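Oxetanocin-like protein (Pyrococcus furiosus, PDB 1XX7) probably hydrolyses 2'-deoxyribonucleoside 5'-monophosphates to the deoxyribonucleoside and phosphate, as a metal-dependent, homodimeric HD-domain phosphohydrolase. Local coordinates at residues A39-R44 with I73-G78; F47-L52 with K129-L134; L28-P33 with K149-F154. One frame throughout, in Å; residues are numbered along the deposited sequence.

Contact 1: A39-R44 with I73-G78. With NI (nickel (II) ion), chain G.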
ATOM      1  N   ALA A  39      -4.450  -2.466  16.196  1.00 16.15           N
ATOM      2  CA  ALA A  39      -3.433  -2.015  17.117  1.00 17.48           C
ATOM      3  C   ALA A  39      -3.231  -0.503  17.090  1.00 16.18           C
ATOM      4  O   ALA A  39      -3.024   0.094  18.131  1.00 17.58           O
ATOM      5  CB  ALA A  39      -2.162  -2.696  16.829  1.00 19.25           C
ATOM      6  N   ASP A  40      -3.238   0.088  15.898  1.00 15.91           N
ATOM      7  CA  ASP A  40      -3.192   1.555  15.698  1.00 16.48           C
ATOM      8  C   ASP A  40      -4.316   2.218  16.528  1.00 15.86           C
ATOM      9  O   ASP A  40      -4.110   3.170  17.284  1.00 12.47           O
ATOM     10  CB  ASP A  40      -3.416   1.892  14.208  1.00 19.68           C
ATOM     11  CG  ASP A  40      -2.161   1.758  13.346  1.00 22.13           C
ATOM     12  OD1 ASP A  40      -1.021   2.025  13.875  1.00 20.55           O
ATOM     13  OD2 ASP A  40      -2.333   1.372  12.127  1.00 14.08           O
ATOM     14  N   HIS A  41      -5.515   1.689  16.314  1.00 15.09           N
ATOM     15  CA  HIS A  41      -6.707   2.103  16.974  1.00 13.94           C
ATOM     16  C   HIS A  41      -6.603   1.964  18.474  1.00 14.78           C
ATOM     17  O   HIS A  41      -6.889   2.913  19.190  1.00 11.48           O
ATOM     18  CB  HIS A  41      -7.867   1.225  16.483  1.00 13.16           C
ATOM     19  CG  HIS A  41      -9.062   1.300  17.339  1.00 11.70           C
ATOM     20  ND1 HIS A  41      -9.733   2.478  17.567  1.00 12.42           N
ATOM     21  CD2 HIS A  41      -9.714   0.349  18.050  1.00 15.41           C
ATOM     22  CE1 HIS A  41     -10.761   2.254  18.365  1.00 10.19           C
ATOM     23  NE2 HIS A  41     -10.780   0.973  18.660  1.00 12.35           N
ATOM     24  N   SER A  42      -6.213   0.770  18.915  1.00 14.96           N
ATOM     25  CA  SER A  42      -6.104   0.422  20.322  1.00 18.95           C
ATOM     26  C   SER A  42      -5.046   1.187  21.084  1.00 20.13           C
ATOM     27  O   SER A  42      -5.235   1.474  22.291  1.00 19.82           O
ATOM     28  CB  SER A  42      -5.829  -1.070  20.498  1.00 18.22           C
ATOM     29  OG  SER A  42      -6.903  -1.835  20.046  1.00 22.67           O
ATOM     30  N   TYR A  43      -3.949   1.504  20.403  1.00 18.76           N
ATOM     31  CA  TYR A  43      -2.966   2.437  20.924  1.00 17.19           C
ATOM     32  C   TYR A  43      -3.566   3.791  21.307  1.00 20.23           C
ATOM     33  O   TYR A  43      -3.315   4.303  22.433  1.00 16.40           O
ATOM     34  CB  TYR A  43      -1.808   2.704  19.947  1.00 17.34           C
ATOM     35  CG  TYR A  43      -0.986   3.811  20.512  1.00 15.53           C
ATOM     36  CD1 TYR A  43      -0.196   3.586  21.648  1.00 18.39           C
ATOM     37  CD2 TYR A  43      -1.091   5.074  20.044  1.00 12.34           C
ATOM     38  CE1 TYR A  43       0.504   4.611  22.248  1.00 17.04           C
ATOM     39  CE2 TYR A  43      -0.385   6.130  20.647  1.00 12.97           C
ATOM     40  CZ  TYR A  43       0.408   5.863  21.754  1.00 16.90           C
ATOM     41  OH  TYR A  43       1.094   6.852  22.389  1.00 18.23           O
ATOM     42  N   ARG A  44      -4.281   4.429  20.371  1.00 19.79           N
ATOM     43  CA  ARG A  44      -4.825   5.779  20.660  1.00 16.96           C
ATOM     44  C   ARG A  44      -5.990   5.739  21.650  1.00 17.48           C
ATOM     45  O   ARG A  44      -6.204   6.710  22.405  1.00 21.49           O
ATOM     46  CB  ARG A  44      -5.193   6.587  19.419  1.00 15.03           C
ATOM     47  CG  ARG A  44      -5.231   8.071  19.736  1.00 15.08           C
ATOM     48  CD  ARG A  44      -5.264   8.973  18.554  1.00 13.34           C
ATOM     49  NE  ARG A  44      -6.493   8.808  17.803  1.00 16.30           N
ATOM     50  CZ  ARG A  44      -6.829   9.518  16.732  1.00 14.82           C
ATOM     51  NH1 ARG A  44      -6.073  10.528  16.325  1.00 17.65           N
ATOM     52  NH2 ARG A  44      -7.959   9.246  16.107  1.00 20.05           N
ATOM     53  N   ILE A  73      -6.196  -1.607  26.709  1.00 20.55           N
ATOM     54  CA  ILE A  73      -5.246  -2.508  26.102  1.00 24.49           C
ATOM     55  C   ILE A  73      -5.872  -3.797  25.632  1.00 21.89           C
ATOM     56  O   ILE A  73      -5.599  -4.236  24.501  1.00 23.75           O
ATOM     57  CB  ILE A  73      -4.047  -2.792  27.035  1.00 23.52           C
ATOM     58  CG1 ILE A  73      -3.209  -1.541  27.178  1.00 21.67           C
ATOM     59  CG2 ILE A  73      -3.143  -3.917  26.455  1.00 27.21           C
ATOM     60  CD1 ILE A  73      -2.295  -1.580  28.385  1.00 24.21           C
ATOM     61  N   ILE A  74      -6.731  -4.394  26.444  1.00 22.43           N
ATOM     62  CA  ILE A  74      -7.300  -5.709  26.072  1.00 20.67           C
ATOM     63  C   ILE A  74      -8.612  -5.598  25.275  1.00 21.50           C
ATOM     64  O   ILE A  74      -9.095  -6.577  24.755  1.00 19.55           O
ATOM     65  CB  ILE A  74      -7.460  -6.636  27.298  1.00 24.24           C
ATOM     66  CG1 ILE A  74      -8.434  -6.059  28.328  1.00 28.10           C
ATOM     67  CG2 ILE A  74      -6.066  -6.873  27.980  1.00 24.27           C
ATOM     68  CD1 ILE A  74      -9.866  -6.357  28.100  1.00 29.58           C
ATOM     69  N   HIS A  75      -9.179  -4.400  25.152  1.00 21.32           N
ATOM     70  CA  HIS A  75     -10.588  -4.323  24.778  1.00 22.98           C
ATOM     71  C   HIS A  75     -10.940  -4.869  23.371  1.00 26.29           C
ATOM     72  O   HIS A  75     -12.039  -5.400  23.180  1.00 22.20           O
ATOM     73  CB  HIS A  75     -11.126  -2.932  25.008  1.00 20.52           C
ATOM     74  CG  HIS A  75     -10.965  -2.033  23.841  1.00 23.61           C
ATOM     75  ND1 HIS A  75      -9.780  -1.401  23.555  1.00 24.36           N
ATOM     76  CD2 HIS A  75     -11.826  -1.696  22.858  1.00 23.36           C
ATOM     77  CE1 HIS A  75      -9.913  -0.708  22.439  1.00 25.38           C
ATOM     78  NE2 HIS A  75     -11.149  -0.854  22.004  1.00 26.11           N
ATOM     79  N   ASP A  76     -10.003  -4.786  22.417  1.00 25.44           N
ATOM     80  CA  ASP A  76     -10.213  -5.309  21.067  1.00 20.55           C
ATOM     81  C   ASP A  76      -9.261  -6.465  20.757  1.00 22.40           C
ATOM     82  O   ASP A  76      -9.169  -6.890  19.610  1.00 20.47           O
ATOM     83  CB  ASP A  76     -10.038  -4.202  20.036  1.00 22.53           C
ATOM     84  CG  ASP A  76     -11.264  -3.318  19.916  1.00 24.12           C
ATOM     85  OD1 ASP A  76     -12.304  -3.654  20.484  1.00 26.91           O
ATOM     86  OD2 ASP A  76     -11.205  -2.273  19.239  1.00 26.55           O
ATOM     87  N   LEU A  77      -8.618  -7.022  21.789  1.00 17.43           N
ATOM     88  CA  LEU A  77      -7.663  -8.096  21.597  1.00 22.80           C
ATOM     89  C   LEU A  77      -8.300  -9.412  21.086  1.00 27.32           C
ATOM     90  O   LEU A  77      -7.642 -10.194  20.386  1.00 25.26           O
ATOM     91  CB  LEU A  77      -6.936  -8.345  22.902  1.00 26.03           C
ATOM     92  CG  LEU A  77      -5.703  -9.235  22.910  1.00 30.45           C
ATOM     93  CD1 LEU A  77      -4.706  -8.947  21.725  1.00 29.95           C
ATOM     94  CD2 LEU A  77      -5.033  -9.040  24.273  1.00 32.06           C
ATOM     95  N   GLY A  78      -9.578  -9.629  21.422  1.00 23.92           N
ATOM     96  CA  GLY A  78     -10.352 -10.730  20.863  1.00 25.38           C
ATOM     97  C   GLY A  78     -10.498 -10.687  19.335  1.00 22.90           C
ATOM     98  O   GLY A  78     -10.780 -11.720  18.701  1.00 19.81           O
TER
HETATM   99 NI    NI G 201     -12.027  -0.407  19.899  1.00 32.09          NI
HETATM  100  O   HOH W   1      -7.299  -3.745  22.290  1.00 19.00           O
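His-41, on helix 38-58, meets His-75 and Asp-76 of the 73-78 segment round one nickel ion: three of the four ligands of the H...HD...D signature that defines the HD domain. CB of His-41 points toward the 73-78 segment, and CG stands anti to the backbone N (chi1 164°). Its ND1 is hydrogen-bonded to Asp-135, a second-shell carboxylate that would fix the rotation of the ring and probably polarise it. On the other flank, His-41 CD2 lies 3.2 Å from Asp-76 OD2, which sits at the ring edge in its plane, with ring and carboxylate 25° apart. At the tip, His-41 NE2 binds nickel at 2.2 Å.

His-75 NE2 reaches the same ion, its ring turned 66° from that of His-41 and held at ND1 by the carbonyl of Ala-72. Asp-132 OD1, from helix 123-145, completes the protein ligands. Apart from the metal, a water ties the two segments together: it donates to Ser-42 OG and to Ile-73 O and accepts from the backbone N of Asp-76, while Ser-42 OG also bonds to Val-38 O. Asp-76 binds the metal through OD2, at 2.1 Å; its OD1 stays 3.3 Å from the nickel.

Contact 2: F47-L52 with K129-L134. With NI (nickel (II) ion), chain G.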
ATOM      1  N   PHE A  47      -4.155   5.802  24.817  1.00 20.55           N
ATOM      2  CA  PHE A  47      -3.763   7.194  24.963  1.00 18.69           C
ATOM      3  C   PHE A  47      -4.908   8.125  25.412  1.00 19.06           C
ATOM      4  O   PHE A  47      -4.712   9.002  26.260  1.00 21.02           O
ATOM      5  CB  PHE A  47      -3.090   7.747  23.694  1.00 19.67           C
ATOM      6  CG  PHE A  47      -2.694   9.174  23.815  1.00 23.21           C
ATOM      7  CD1 PHE A  47      -1.539   9.526  24.451  1.00 26.69           C
ATOM      8  CD2 PHE A  47      -3.517  10.188  23.356  1.00 22.28           C
ATOM      9  CE1 PHE A  47      -1.189  10.892  24.594  1.00 26.30           C
ATOM     10  CE2 PHE A  47      -3.154  11.515  23.491  1.00 25.45           C
ATOM     11  CZ  PHE A  47      -1.979  11.860  24.099  1.00 20.99           C
ATOM     12  N   ILE A  48      -6.062   8.005  24.770  1.00 21.61           N
ATOM     13  CA  ILE A  48      -7.163   8.905  25.038  1.00 19.79           C
ATOM     14  C   ILE A  48      -7.691   8.616  26.445  1.00 19.47           C
ATOM     15  O   ILE A  48      -8.033   9.544  27.179  1.00 19.93           O
ATOM     16  CB  ILE A  48      -8.316   8.750  24.003  1.00 19.54           C
ATOM     17  CG1 ILE A  48      -7.893   9.294  22.644  1.00 20.72           C
ATOM     18  CG2 ILE A  48      -9.622   9.452  24.503  1.00 14.17           C
ATOM     19  CD1 ILE A  48      -8.747   8.824  21.521  1.00 20.62           C
ATOM     20  N   THR A  49      -7.746   7.337  26.796  1.00 19.41           N
ATOM     21  CA  THR A  49      -8.176   6.899  28.137  1.00 23.05           C
ATOM     22  C   THR A  49      -7.344   7.585  29.253  1.00 23.87           C
ATOM     23  O   THR A  49      -7.900   8.104  30.224  1.00 22.07           O
ATOM     24  CB  THR A  49      -8.116   5.333  28.280  1.00 19.52           C
ATOM     25  OG1 THR A  49      -9.037   4.720  27.378  1.00 20.14           O
ATOM     26  CG2 THR A  49      -8.438   4.894  29.708  1.00 19.99           C
ATOM     27  N   LEU A  50      -6.015   7.556  29.089  1.00 26.94           N
ATOM     28  CA  LEU A  50      -5.074   8.249  29.952  1.00 25.85           C
ATOM     29  C   LEU A  50      -5.376   9.734  30.049  1.00 27.50           C
ATOM     30  O   LEU A  50      -5.502  10.274  31.139  1.00 28.85           O
ATOM     31  CB  LEU A  50      -3.664   8.052  29.421  1.00 30.04           C
ATOM     32  CG  LEU A  50      -2.489   8.680  30.184  1.00 33.06           C
ATOM     33  CD1 LEU A  50      -2.459   8.164  31.608  1.00 37.37           C
ATOM     34  CD2 LEU A  50      -1.221   8.317  29.486  1.00 35.01           C
ATOM     35  N   LEU A  51      -5.474  10.380  28.898  1.00 25.76           N
ATOM     36  CA  LEU A  51      -5.811  11.788  28.807  1.00 31.16           C
ATOM     37  C   LEU A  51      -7.153  12.121  29.507  1.00 30.76           C
ATOM     38  O   LEU A  51      -7.235  13.054  30.311  1.00 27.60           O
ATOM     39  CB  LEU A  51      -5.878  12.211  27.327  1.00 34.70           C
ATOM     40  CG  LEU A  51      -5.407  13.629  27.055  1.00 39.44           C
ATOM     41  CD1 LEU A  51      -3.837  13.744  27.193  1.00 41.91           C
ATOM     42  CD2 LEU A  51      -5.885  14.133  25.676  1.00 38.64           C
ATOM     43  N   LEU A  52      -8.200  11.362  29.201  1.00 29.75           N
ATOM     44  CA  LEU A  52      -9.504  11.614  29.812  1.00 28.81           C
ATOM     45  C   LEU A  52      -9.478  11.338  31.325  1.00 27.32           C
ATOM     46  O   LEU A  52      -9.986  12.140  32.089  1.00 26.97           O
ATOM     47  CB  LEU A  52     -10.621  10.831  29.116  1.00 28.09           C
ATOM     48  CG  LEU A  52     -10.882  11.066  27.603  1.00 30.18           C
ATOM     49  CD1 LEU A  52     -11.854  10.038  27.085  1.00 30.88           C
ATOM     50  CD2 LEU A  52     -11.386  12.403  27.294  1.00 30.88           C
ATOM     51  N   LYS A 129     -15.114   3.032  26.791  1.00 18.60           N
ATOM     52  CA  LYS A 129     -16.108   3.184  25.727  1.00 21.06           C
ATOM     53  C   LYS A 129     -16.138   4.586  25.097  1.00 20.74           C
ATOM     54  O   LYS A 129     -16.243   4.758  23.857  1.00 22.50           O
ATOM     55  CB  LYS A 129     -17.518   2.803  26.241  1.00 26.95           C
ATOM     56  CG  LYS A 129     -18.572   2.576  25.115  1.00 29.93           C
ATOM     57  CD  LYS A 129     -18.357   1.276  24.294  1.00 32.01           C
ATOM     58  CE  LYS A 129     -18.985   0.067  25.023  1.00 39.63           C
ATOM     59  NZ  LYS A 129     -18.806  -1.294  24.404  1.00 36.79           N
ATOM     60  N   ILE A 130     -16.025   5.599  25.935  1.00 21.80           N
ATOM     61  CA  ILE A 130     -15.911   6.946  25.444  1.00 23.18           C
ATOM     62  C   ILE A 130     -14.638   7.135  24.605  1.00 20.95           C
ATOM     63  O   ILE A 130     -14.681   7.728  23.558  1.00 16.65           O
ATOM     64  CB  ILE A 130     -15.984   7.960  26.589  1.00 23.30           C
ATOM     65  CG1 ILE A 130     -17.425   8.035  27.086  1.00 24.17           C
ATOM     66  CG2 ILE A 130     -15.580   9.372  26.099  1.00 27.06           C
ATOM     67  CD1 ILE A 130     -17.557   8.747  28.414  1.00 26.33           C
ATOM     68  N   ALA A 131     -13.516   6.641  25.098  1.00 21.50           N
ATOM     69  CA  ALA A 131     -12.225   6.793  24.400  1.00 22.64           C
ATOM     70  C   ALA A 131     -12.246   6.108  23.035  1.00 18.99           C
ATOM     71  O   ALA A 131     -11.718   6.594  22.073  1.00 18.14           O
ATOM     72  CB  ALA A 131     -11.089   6.206  25.272  1.00 22.18           C
ATOM     73  N   ASP A 132     -12.838   4.933  23.004  1.00 23.11           N
ATOM     74  CA  ASP A 132     -12.951   4.148  21.803  1.00 23.80           C
ATOM     75  C   ASP A 132     -13.736   4.857  20.668  1.00 23.91           C
ATOM     76  O   ASP A 132     -13.307   4.902  19.494  1.00 21.40           O
ATOM     77  CB  ASP A 132     -13.611   2.842  22.186  1.00 18.65           C
ATOM     78  CG  ASP A 132     -13.671   1.883  21.042  1.00 20.54           C
ATOM     79  OD1 ASP A 132     -12.633   1.380  20.628  1.00 22.50           O
ATOM     80  OD2 ASP A 132     -14.760   1.645  20.530  1.00 23.85           O
ATOM     81  N   LYS A 133     -14.880   5.415  21.053  1.00 25.09           N
ATOM     82  CA  LYS A 133     -15.713   6.196  20.162  1.00 22.62           C
ATOM     83  C   LYS A 133     -15.063   7.474  19.739  1.00 21.36           C
ATOM     84  O   LYS A 133     -15.202   7.883  18.593  1.00 22.89           O
ATOM     85  CB  LYS A 133     -17.070   6.445  20.828  1.00 28.52           C
ATOM     86  CG  LYS A 133     -17.906   5.143  20.871  1.00 29.43           C
ATOM     87  CD  LYS A 133     -19.037   5.207  21.870  1.00 35.18           C
ATOM     88  CE  LYS A 133     -19.878   3.921  21.841  1.00 35.55           C
ATOM     89  NZ  LYS A 133     -20.091   3.456  20.416  1.00 38.14           N
ATOM     90  N   LEU A 134     -14.342   8.119  20.651  1.00 19.47           N
ATOM     91  CA  LEU A 134     -13.588   9.336  20.302  1.00 20.68           C
ATOM     92  C   LEU A 134     -12.452   9.086  19.313  1.00 18.81           C
ATOM     93  O   LEU A 134     -12.246   9.876  18.424  1.00 18.16           O
ATOM     94  CB  LEU A 134     -13.055  10.020  21.544  1.00 23.41           C
ATOM     95  CG  LEU A 134     -14.150  10.617  22.446  1.00 25.05           C
ATOM     96  CD1 LEU A 134     -13.490  11.364  23.578  1.00 28.79           C
ATOM     97  CD2 LEU A 134     -15.102  11.515  21.692  1.00 27.78           C
TER
HETATM   98 NI    NI G 201     -12.027  -0.407  19.899  1.00 32.09          NI
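Apolar contacts carry most of the meeting, with Ala-131 facing both Ile-48 and Thr-49. The CG2 branch of Ile-48, anti to the backbone N, comes up against Ala-131 CB at 3.6 Å, while its CD1 reaches along to the Ala-131 carbonyl O, 3.8 Å away. One turn on, Leu-52 inserts its CD1 among three residues: Ile-130 CG2 at 3.9 Å, Leu-134 CD1 at 4.1 Å, and the backbone side of Ala-131. Leu-161 of helix 157-161 packs on both Ile-130 and Leu-134.

Ala-131 sits where the helices meet; the axes of the two short segments pass 8.7 Å apart, at 124° between their N-to-C directions, and the CA atoms of Thr-49 and Ala-131 are 5.5 Å apart. This pairs helix 38-58 with helix 123-145, two helices of the all-helical HD domain that supply metal ligands.

The polar side is slight across the interface. Thr-49 OG1 rests 3.3 Å from Ala-131 CB, its hydrogen bond going to Val-45 O one turn back in its own helix.

Metal binding uses another face of helix 123-145. There Asp-132 CB points away from helix 38-58, and Asp-132 OD1 binds the nickel at 2.0 Å, joining His-41, His-75 and Asp-76.

Contact 3: L28-P33 with K149-F154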
ATOM      1  N   LEU A  28     -12.070   0.285   5.599  1.00 17.39           N
ATOM      2  CA  LEU A  28     -11.586  -0.416   4.451  1.00 21.46           C
ATOM      3  C   LEU A  28     -12.698  -0.626   3.438  1.00 22.08           C
ATOM      4  O   LEU A  28     -12.526  -0.399   2.225  1.00 19.81           O
ATOM      5  CB  LEU A  28     -10.961  -1.728   4.924  1.00 24.72           C
ATOM      6  CG  LEU A  28     -10.374  -2.767   3.991  1.00 27.58           C
ATOM      7  CD1 LEU A  28      -9.476  -3.758   4.736  1.00 24.69           C
ATOM      8  CD2 LEU A  28     -11.520  -3.504   3.284  1.00 30.58           C
ATOM      9  N   ILE A  29     -13.848  -1.002   3.962  1.00 24.40           N
ATOM     10  CA  ILE A  29     -15.037  -1.193   3.180  1.00 28.46           C
ATOM     11  C   ILE A  29     -15.598   0.126   2.587  1.00 28.01           C
ATOM     12  O   ILE A  29     -16.187   0.103   1.524  1.00 27.15           O
ATOM     13  CB  ILE A  29     -16.103  -1.947   4.011  1.00 32.64           C
ATOM     14  CG1 ILE A  29     -15.584  -3.371   4.303  1.00 33.07           C
ATOM     15  CG2 ILE A  29     -17.410  -2.039   3.230  1.00 36.26           C
ATOM     16  CD1 ILE A  29     -16.337  -4.129   5.289  1.00 34.26           C
ATOM     17  N   LYS A  30     -15.431   1.235   3.302  1.00 24.45           N
ATOM     18  CA  LYS A  30     -15.693   2.536   2.793  1.00 22.43           C
ATOM     19  C   LYS A  30     -14.773   2.991   1.639  1.00 23.70           C
ATOM     20  O   LYS A  30     -15.085   3.949   0.983  1.00 21.38           O
ATOM     21  CB  LYS A  30     -15.614   3.575   3.903  1.00 21.20           C
ATOM     22  CG  LYS A  30     -16.749   3.520   4.871  1.00 24.40           C
ATOM     23  CD  LYS A  30     -17.979   4.116   4.249  1.00 26.16           C
ATOM     24  CE  LYS A  30     -19.177   4.005   5.128  1.00 28.50           C
ATOM     25  NZ  LYS A  30     -20.204   4.975   4.566  1.00 29.96           N
ATOM     26  N   GLY A  31     -13.637   2.344   1.425  1.00 21.29           N
ATOM     27  CA  GLY A  31     -12.712   2.770   0.385  1.00 15.42           C
ATOM     28  C   GLY A  31     -11.551   3.595   0.882  1.00 14.68           C
ATOM     29  O   GLY A  31     -10.774   4.122   0.088  1.00 14.72           O
ATOM     30  N   VAL A  32     -11.433   3.755   2.192  1.00 16.10           N
ATOM     31  CA  VAL A  32     -10.257   4.414   2.738  1.00 16.93           C
ATOM     32  C   VAL A  32      -9.062   3.524   2.375  1.00 13.17           C
ATOM     33  O   VAL A  32      -9.062   2.339   2.690  1.00 18.71           O
ATOM     34  CB  VAL A  32     -10.325   4.603   4.238  1.00 19.57           C
ATOM     35  CG1 VAL A  32      -8.927   5.137   4.782  1.00 19.81           C
ATOM     36  CG2 VAL A  32     -11.463   5.516   4.604  1.00 18.65           C
ATOM     37  N   PRO A  33      -8.068   4.100   1.667  1.00 21.33           N
ATOM     38  CA  PRO A  33      -7.008   3.329   0.994  1.00 25.47           C
ATOM     39  C   PRO A  33      -5.950   2.565   1.817  1.00 31.02           C
ATOM     40  O   PRO A  33      -5.479   1.475   1.376  1.00 32.92           O
ATOM     41  CB  PRO A  33      -6.327   4.378   0.068  1.00 27.25           C
ATOM     42  CG  PRO A  33      -6.592   5.659   0.641  1.00 25.12           C
ATOM     43  CD  PRO A  33      -7.980   5.554   1.346  1.00 20.03           C
ATOM     44  N   LYS A 149     -15.214  11.199   1.456  1.00 25.07           N
ATOM     45  CA  LYS A 149     -16.453  11.983   1.466  1.00 27.60           C
ATOM     46  C   LYS A 149     -17.664  11.194   1.990  1.00 25.59           C
ATOM     47  O   LYS A 149     -18.767  11.696   1.954  1.00 21.40           O
ATOM     48  CB  LYS A 149     -16.771  12.501   0.042  1.00 29.63           C
ATOM     49  CG  LYS A 149     -15.793  13.569  -0.465  1.00 33.44           C
ATOM     50  CD  LYS A 149     -16.201  14.085  -1.866  1.00 35.75           C
ATOM     51  N   ASN A 150     -17.434   9.970   2.463  1.00 22.44           N
ATOM     52  CA  ASN A 150     -18.477   8.988   2.725  1.00 18.07           C
ATOM     53  C   ASN A 150     -18.478   8.421   4.162  1.00 17.00           C
ATOM     54  O   ASN A 150     -18.941   7.318   4.401  1.00 23.92           O
ATOM     55  CB  ASN A 150     -18.364   7.856   1.693  1.00 20.47           C
ATOM     56  CG  ASN A 150     -16.975   7.102   1.719  1.00 18.72           C
ATOM     57  OD1 ASN A 150     -15.968   7.545   2.303  1.00 22.35           O
ATOM     58  ND2 ASN A 150     -16.954   5.961   1.070  1.00 18.43           N
ATOM     59  N   LEU A 151     -17.975   9.197   5.108  1.00 18.60           N
ATOM     60  CA  LEU A 151     -17.796   8.774   6.490  1.00 23.40           C
ATOM     61  C   LEU A 151     -18.665   9.571   7.507  1.00 28.99           C
ATOM     62  O   LEU A 151     -18.408   9.503   8.694  1.00 30.96           O
ATOM     63  CB  LEU A 151     -16.321   8.986   6.901  1.00 21.27           C
ATOM     64  CG  LEU A 151     -15.239   8.373   6.014  1.00 19.34           C
ATOM     65  CD1 LEU A 151     -13.900   8.515   6.735  1.00 19.13           C
ATOM     66  CD2 LEU A 151     -15.523   6.881   5.711  1.00 20.86           C
ATOM     67  N   SER A 152     -19.675  10.315   7.052  1.00 32.28           N
ATOM     68  CA  SER A 152     -20.503  11.150   7.957  1.00 34.21           C
ATOM     69  C   SER A 152     -21.238  10.352   9.045  1.00 33.32           C
ATOM     70  O   SER A 152     -21.428  10.832  10.149  1.00 31.25           O
ATOM     71  CB  SER A 152     -21.540  11.942   7.145  1.00 37.56           C
ATOM     72  OG  SER A 152     -22.510  11.046   6.605  1.00 37.45           O
ATOM     73  N   GLU A 153     -21.660   9.147   8.711  1.00 34.93           N
ATOM     74  CA  GLU A 153     -22.318   8.279   9.657  1.00 38.78           C
ATOM     75  C   GLU A 153     -21.494   8.033  10.938  1.00 38.31           C
ATOM     76  O   GLU A 153     -22.085   7.754  12.004  1.00 31.22           O
ATOM     77  CB  GLU A 153     -22.613   6.919   9.006  1.00 43.81           C
ATOM     78  CG  GLU A 153     -21.336   6.179   8.651  1.00 49.71           C
ATOM     79  CD  GLU A 153     -21.561   4.856   7.989  1.00 55.10           C
ATOM     80  OE1 GLU A 153     -21.847   3.858   8.706  1.00 63.42           O
ATOM     81  OE2 GLU A 153     -21.419   4.807   6.755  1.00 52.87           O
ATOM     82  N   PHE A 154     -20.152   8.092  10.839  1.00 33.10           N
ATOM     83  CA  PHE A 154     -19.296   7.705  11.966  1.00 32.42           C
ATOM     84  C   PHE A 154     -19.415   8.716  13.095  1.00 31.82           C
ATOM     85  O   PHE A 154     -19.175   8.403  14.253  1.00 36.04           O
ATOM     86  CB  PHE A 154     -17.835   7.516  11.522  1.00 34.39           C
ATOM     87  CG  PHE A 154     -17.610   6.252  10.762  1.00 33.45           C
ATOM     88  CD1 PHE A 154     -17.561   5.044  11.408  1.00 35.27           C
ATOM     89  CD2 PHE A 154     -17.506   6.260   9.382  1.00 33.88           C
ATOM     90  CE1 PHE A 154     -17.387   3.859  10.675  1.00 38.38           C
ATOM     91  CE2 PHE A 154     -17.314   5.093   8.672  1.00 31.99           C
ATOM     92  CZ  PHE A 154     -17.253   3.910   9.300  1.00 35.13           C
TER
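Lys-30 NZ is gripped from the 149-154 loop by two oxygens. The better-defined bond is to Asn-150 O at 2.7 Å, the ammonium standing almost in line with the carbonyl. The second is a salt bridge to Glu-153 OE2, whose modelled position is less certain. Lys-30 lies in the last turn of helix 25-30 of the HD domain, within a Schellman motif whose Gly-31 has a positive phi (99°), and the contact fastens this helix end to the loop between helices 123-145 and 157-161.

The grip is reciprocal at the next pair of atoms. Asn-150 ND2 donates to Lys-30 O at 2.7 Å, with an N-H...O angle of 157°; it meets a lone pair in the carbonyl plane, and the acceptor lies close to the plane of the amide. Thus Asn-150 receives the lysine's charged end with its own backbone and returns a bond to the lysine backbone with its side chain, the two side chains lying alongside each other and pointing opposite ways.

The lysine chain bends at chi2 (-76°), which lays its methylenes along apolar neighbours. Lys-30 CG sits 3.7 Å from Leu-151 CD2, and Lys-30 CE lies 4.1 Å from Phe-154 CE2, approaching that ring obliquely. Trp-27 of helix 25-30 meets the same phenyl ring and also touches Leu-151, while Tyr-143 of helix 123-145 backs Leu-151 and Val-32. Another copy of the protein packs here as well: Leu-145 of a fourth subunit touches Asn-150.

Val-32 adds a looser apolar touch, Val-32 CG2 standing 4.4 Å from Leu-151 CD1.

Overall arrangement
Contacts 1 and 2 are buried and both use helix 38-58. Between them they supply every protein ligand of the nickel: three from contact 1, and from contact 2 Asp-132, whose OD1 lies 3.0 Å from His-75 NE2. Both also touch the second subunit. Their chemistry differs: contact 1 is joined by metal and water, contact 2 by aliphatic packing. Contact 3 is partly buried, its centre about 17 Å from the centre of the chain and about 20 Å from that of contact 1; it relies on lysine and asparagine bonds over an apolar base. Its segments enclose the other two contacts along the chain, and other subunits border it.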